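Local coordinates for protein deoxyribose-phosphate aldolase (Toxoplasma gondii, PDB 4EIV) that is a member of the deoxyribose-phosphate aldolase family, enzymes built as a closed eight-stranded alpha/beta barrel, at residues 150-162 with 180-192. Sequence-based numbering, arbitrary orientation.
Sequences PKTLKVVLSGGEL and ADFLQTSSGLGAT
Strands 152-156 and 182-184 run parallel, their short axes 4.6 Å apart at closest approach and 32° from one another, with K154, V155 and V156 paired with F182, L183 and Q184. The ladder is short and regular: V155 N donates to F182 O, Q184 N to V155 O (2.9 Å, 173° at the hydrogen), and L157 N to Q184 O. Where it begins, L153 is held at both its backbone polar atoms: its O accepts from D181 N and F182 N, while its N donates to the anti lone pair of D181 OD2 (2.8 Å), an oxygen that also meets K145 in a salt bridge.

K154, F182, V156 and Q184 share the face turned into the barrel. K154 runs alongside F182, CG 3.6 Å from F182 CB, and its CE lies over one ring face, offset toward the rim; the bend at chi4 (75°) carries NZ on to salt bridges with E31, E116 and E118. The Q184 amide lies beside V156, CD 3.6 Å from V156 CG2, and is held by NE2 bonding to S186 O; buried OE1 has no polar partner. On the outward face, V155 CG2 packs on A180 CB (3.6 Å), and helix 165-178 covers V155, L157 and L183.

Beyond the strands, the loops meet at G160 and G190, whose CA atoms lie 3.6 Å apart, too close for a side chain on either. T192 OG1 donates to G160 O (2.7 Å) from above the carbonyl plane. With helix 165-178 between them, the strands form a right-handed beta-alpha-beta unit of the TIM barrel.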
loop_
_atom_site.group_PDB
_atom_site.type_symbol
_atom_site.label_atom_id
_atom_site.label_comp_id
_atom_site.label_asym_id
_atom_site.label_seq_id
_atom_site.Cartn_x
_atom_site.Cartn_y
_atom_site.Cartn_z
ATOM N N PRO A 150 -13.212 -21.207 3.045
ATOM C CA PRO A 150 -12.916 -19.777 2.932
ATOM C C PRO A 150 -11.429 -19.407 2.908
ATOM O O PRO A 150 -11.096 -18.244 2.681
ATOM C CB PRO A 150 -13.603 -19.181 4.161
ATOM C CG PRO A 150 -13.592 -20.273 5.158
ATOM C CD PRO A 150 -13.790 -21.540 4.359
ATOM N N LYS A 151 -10.547 -20.363 3.181
ATOM C CA LYS A 151 -9.109 -20.086 3.095
ATOM C C LYS A 151 -8.687 -19.853 1.655
ATOM O O LYS A 151 -9.413 -20.163 0.724
ATOM C CB LYS A 151 -8.295 -21.183 3.764
ATOM C CG LYS A 151 -8.468 -21.149 5.282
ATOM C CD LYS A 151 -7.653 -22.210 5.975
ATOM C CE LYS A 151 -7.639 -22.016 7.483
ATOM N NZ LYS A 151 -6.790 -23.039 8.129
ATOM N N THR A 152 -7.514 -19.267 1.478
ATOM C CA THR A 152 -7.043 -18.896 0.164
ATOM C C THR A 152 -6.442 -20.062 -0.600
ATOM O O THR A 152 -5.550 -20.771 -0.098
ATOM C CB THR A 152 -5.969 -17.793 0.291
ATOM O OG1 THR A 152 -6.538 -16.631 0.920
ATOM C CG2 THR A 152 -5.387 -17.390 -1.060
ATOM N N LEU A 153 -6.935 -20.236 -1.825
ATOM C CA LEU A 153 -6.406 -21.221 -2.778
ATOM C C LEU A 153 -5.695 -20.486 -3.915
ATOM O O LEU A 153 -6.340 -19.748 -4.693
ATOM C CB LEU A 153 -7.506 -22.092 -3.392
ATOM C CG LEU A 153 -7.080 -23.111 -4.459
ATOM C CD1 LEU A 153 -6.043 -24.058 -3.940
ATOM C CD2 LEU A 153 -8.310 -23.859 -4.983
ATOM N N LYS A 154 -4.381 -20.637 -3.990
ATOM C CA LYS A 154 -3.598 -20.131 -5.094
ATOM C C LYS A 154 -3.439 -21.269 -6.100
ATOM O O LYS A 154 -3.210 -22.420 -5.698
ATOM C CB LYS A 154 -2.231 -19.689 -4.644
ATOM C CG LYS A 154 -2.196 -18.732 -3.452
ATOM C CD LYS A 154 -0.931 -17.926 -3.554
ATOM C CE LYS A 154 -0.637 -16.994 -2.396
ATOM N NZ LYS A 154 -0.169 -17.748 -1.190
ATOM N N VAL A 155 -3.623 -20.979 -7.385
ATOM C CA VAL A 155 -3.432 -21.986 -8.430
ATOM C C VAL A 155 -2.168 -21.610 -9.215
ATOM O O VAL A 155 -2.047 -20.497 -9.744
ATOM C CB VAL A 155 -4.655 -22.106 -9.321
ATOM C CG1 VAL A 155 -4.467 -23.158 -10.394
ATOM C CG2 VAL A 155 -5.866 -22.473 -8.477
ATOM N N VAL A 156 -1.232 -22.553 -9.275
ATOM C CA VAL A 156 0.069 -22.386 -9.880
ATOM C C VAL A 156 -0.068 -22.862 -11.317
ATOM O O VAL A 156 -0.318 -24.042 -11.577
ATOM C CB VAL A 156 1.130 -23.153 -9.079
ATOM C CG1 VAL A 156 2.458 -22.854 -9.591
ATOM C CG2 VAL A 156 1.051 -22.849 -7.598
ATOM N N LEU A 157 0.184 -21.953 -12.259
ATOM C CA LEU A 157 -0.104 -22.204 -13.664
ATOM C C LEU A 157 1.019 -22.840 -14.481
ATOM O O LEU A 157 0.768 -23.318 -15.599
ATOM C CB LEU A 157 -0.500 -20.883 -14.336
ATOM C CG LEU A 157 -1.726 -20.174 -13.780
ATOM C CD1 LEU A 157 -1.950 -18.850 -14.548
ATOM C CD2 LEU A 157 -2.973 -21.046 -13.824
ATOM N N SER A 158 2.215 -22.902 -13.925
ATOM C CA SER A 158 3.369 -23.428 -14.641
ATOM C C SER A 158 4.285 -24.142 -13.684
ATOM O O SER A 158 4.457 -23.714 -12.540
ATOM C CB SER A 158 4.118 -22.286 -15.347
ATOM O OG SER A 158 5.311 -22.722 -15.986
ATOM N N GLY A 159 4.882 -25.225 -14.176
ATOM C CA GLY A 159 5.868 -26.012 -13.424
ATOM C C GLY A 159 7.279 -25.798 -13.997
ATOM O O GLY A 159 8.126 -26.656 -13.885
ATOM N N GLY A 160 7.526 -24.663 -14.646
ATOM C CA GLY A 160 8.873 -24.339 -15.124
ATOM C C GLY A 160 9.184 -24.539 -16.587
ATOM O O GLY A 160 10.264 -24.125 -17.029
ATOM N N GLU A 161 8.285 -25.165 -17.342
ATOM C CA GLU A 161 8.500 -25.336 -18.779
ATOM C C GLU A 161 7.788 -24.239 -19.559
ATOM O O GLU A 161 6.640 -23.875 -19.247
ATOM C CB GLU A 161 8.050 -26.701 -19.273
ATOM C CG GLU A 161 8.977 -27.837 -18.881
ATOM C CD GLU A 161 8.861 -29.048 -19.812
ATOM O OE1 GLU A 161 8.134 -28.979 -20.839
ATOM O OE2 GLU A 161 9.513 -30.071 -19.515
ATOM N N LEU A 162 8.478 -23.733 -20.581
ATOM C CA LEU A 162 7.959 -22.656 -21.430
ATOM C C LEU A 162 6.788 -23.122 -22.311
ATOM O O LEU A 162 6.944 -24.044 -23.123
ATOM C CB LEU A 162 9.080 -22.088 -22.329
ATOM C CG LEU A 162 10.328 -21.390 -21.727
ATOM C CD1 LEU A 162 11.442 -21.142 -22.762
ATOM C CD2 LEU A 162 9.964 -20.082 -21.036
ATOM N N ALA A 180 -10.188 -20.357 -8.357
ATOM C CA ALA A 180 -8.957 -19.827 -7.795
ATOM C C ALA A 180 -9.180 -18.502 -7.061
ATOM O O ALA A 180 -9.897 -17.633 -7.551
ATOM C CB ALA A 180 -7.942 -19.585 -8.914
ATOM N N ASP A 181 -8.552 -18.356 -5.890
ATOM C CA ASP A 181 -8.486 -17.063 -5.204
ATOM C C ASP A 181 -7.284 -16.210 -5.617
ATOM O O ASP A 181 -7.284 -15.005 -5.388
ATOM C CB ASP A 181 -8.403 -17.280 -3.701
ATOM C CG ASP A 181 -9.593 -18.024 -3.171
ATOM O OD1 ASP A 181 -10.768 -17.546 -3.303
ATOM O OD2 ASP A 181 -9.389 -19.110 -2.579
ATOM N N PHE A 182 -6.235 -16.846 -6.139
ATOM C CA PHE A 182 -5.000 -16.234 -6.610
ATOM C C PHE A 182 -4.518 -17.034 -7.808
ATOM O O PHE A 182 -4.642 -18.266 -7.831
ATOM C CB PHE A 182 -3.871 -16.333 -5.560
ATOM C CG PHE A 182 -3.615 -15.077 -4.740
ATOM C CD1 PHE A 182 -4.401 -14.767 -3.630
ATOM C CD2 PHE A 182 -2.522 -14.282 -5.030
ATOM C CE1 PHE A 182 -4.105 -13.632 -2.867
ATOM C CE2 PHE A 182 -2.245 -13.160 -4.303
ATOM C CZ PHE A 182 -2.993 -12.852 -3.221
ATOM N N LEU A 183 -3.892 -16.342 -8.761
ATOM C CA LEU A 183 -3.159 -16.968 -9.858
ATOM C C LEU A 183 -1.677 -16.749 -9.603
ATOM O O LEU A 183 -1.228 -15.619 -9.437
ATOM C CB LEU A 183 -3.530 -16.369 -11.203
ATOM C CG LEU A 183 -4.983 -16.558 -11.605
ATOM C CD1 LEU A 183 -5.237 -15.921 -12.982
ATOM C CD2 LEU A 183 -5.386 -18.042 -11.601
ATOM N N GLN A 184 -0.941 -17.850 -9.500
ATOM C CA GLN A 184 0.471 -17.844 -9.243
ATOM C C GLN A 184 1.151 -18.233 -10.544
ATOM O O GLN A 184 0.811 -19.227 -11.182
ATOM C CB GLN A 184 0.803 -18.809 -8.107
ATOM C CG GLN A 184 2.303 -18.955 -7.832
ATOM C CD GLN A 184 2.611 -19.751 -6.565
ATOM O OE1 GLN A 184 1.823 -19.771 -5.621
ATOM N NE2 GLN A 184 3.751 -20.422 -6.564
ATOM N N THR A 185 2.159 -17.472 -10.931
ATOM C CA THR A 185 2.793 -17.674 -12.224
ATOM C C THR A 185 3.433 -19.036 -12.411
ATOM O O THR A 185 3.335 -19.630 -13.464
ATOM C CB THR A 185 3.912 -16.611 -12.474
ATOM O OG1 THR A 185 4.901 -16.654 -11.425
ATOM C CG2 THR A 185 3.333 -15.215 -12.586
ATOM N N SER A 186 4.098 -19.515 -11.381
ATOM C CA SER A 186 5.087 -20.602 -11.559
ATOM C C SER A 186 5.424 -21.201 -10.219
ATOM O O SER A 186 5.198 -20.595 -9.158
ATOM C CB SER A 186 6.350 -20.050 -12.256
ATOM O OG SER A 186 6.745 -18.800 -11.694
ATOM N N SER A 187 5.890 -22.440 -10.270
ATOM C CA SER A 187 6.147 -23.264 -9.103
ATOM C C SER A 187 7.300 -22.924 -8.168
ATOM O O SER A 187 7.212 -23.175 -6.954
ATOM C CB SER A 187 6.432 -24.682 -9.597
ATOM O OG SER A 187 7.290 -25.309 -8.676
ATOM N N GLY A 188 8.397 -22.437 -8.734
ATOM C CA GLY A 188 9.617 -22.189 -7.967
ATOM C C GLY A 188 10.613 -23.326 -8.145
ATOM O O GLY A 188 11.829 -23.110 -8.230
ATOM N N LEU A 189 10.107 -24.549 -8.189
ATOM C CA LEU A 189 10.964 -25.701 -8.409
ATOM C C LEU A 189 11.239 -25.897 -9.889
ATOM O O LEU A 189 12.033 -26.774 -10.262
ATOM C CB LEU A 189 10.300 -26.966 -7.882
ATOM C CG LEU A 189 10.059 -26.996 -6.376
ATOM C CD1 LEU A 189 9.356 -28.298 -5.991
ATOM C CD2 LEU A 189 11.364 -26.845 -5.622
ATOM N N GLY A 190 10.528 -25.134 -10.718
ATOM C CA GLY A 190 10.680 -25.187 -12.156
ATOM C C GLY A 190 11.925 -24.473 -12.669
ATOM O O GLY A 190 12.582 -23.736 -11.929
ATOM N N ALA A 191 12.252 -24.703 -13.946
ATOM C CA ALA A 191 13.413 -24.085 -14.591
ATOM C C ALA A 191 13.157 -22.634 -15.025
ATOM O O ALA A 191 14.087 -21.856 -15.197
ATOM C CB ALA A 191 13.852 -24.919 -15.802
ATOM N N THR A 192 11.900 -22.274 -15.225
ATOM C CA THR A 192 11.548 -20.903 -15.586
ATOM C C THR A 192 10.490 -20.394 -14.594
ATOM O O THR A 192 9.791 -21.146 -13.900
ATOM C CB THR A 192 11.086 -20.775 -17.049
ATOM O OG1 THR A 192 9.866 -21.490 -17.224
ATOM C CG2 THR A 192 12.162 -21.311 -18.018
HETATM O O HOH W 1 9.584 -28.653 -11.567
HETATM O O HOH W 2 10.864 -26.996 -15.110
#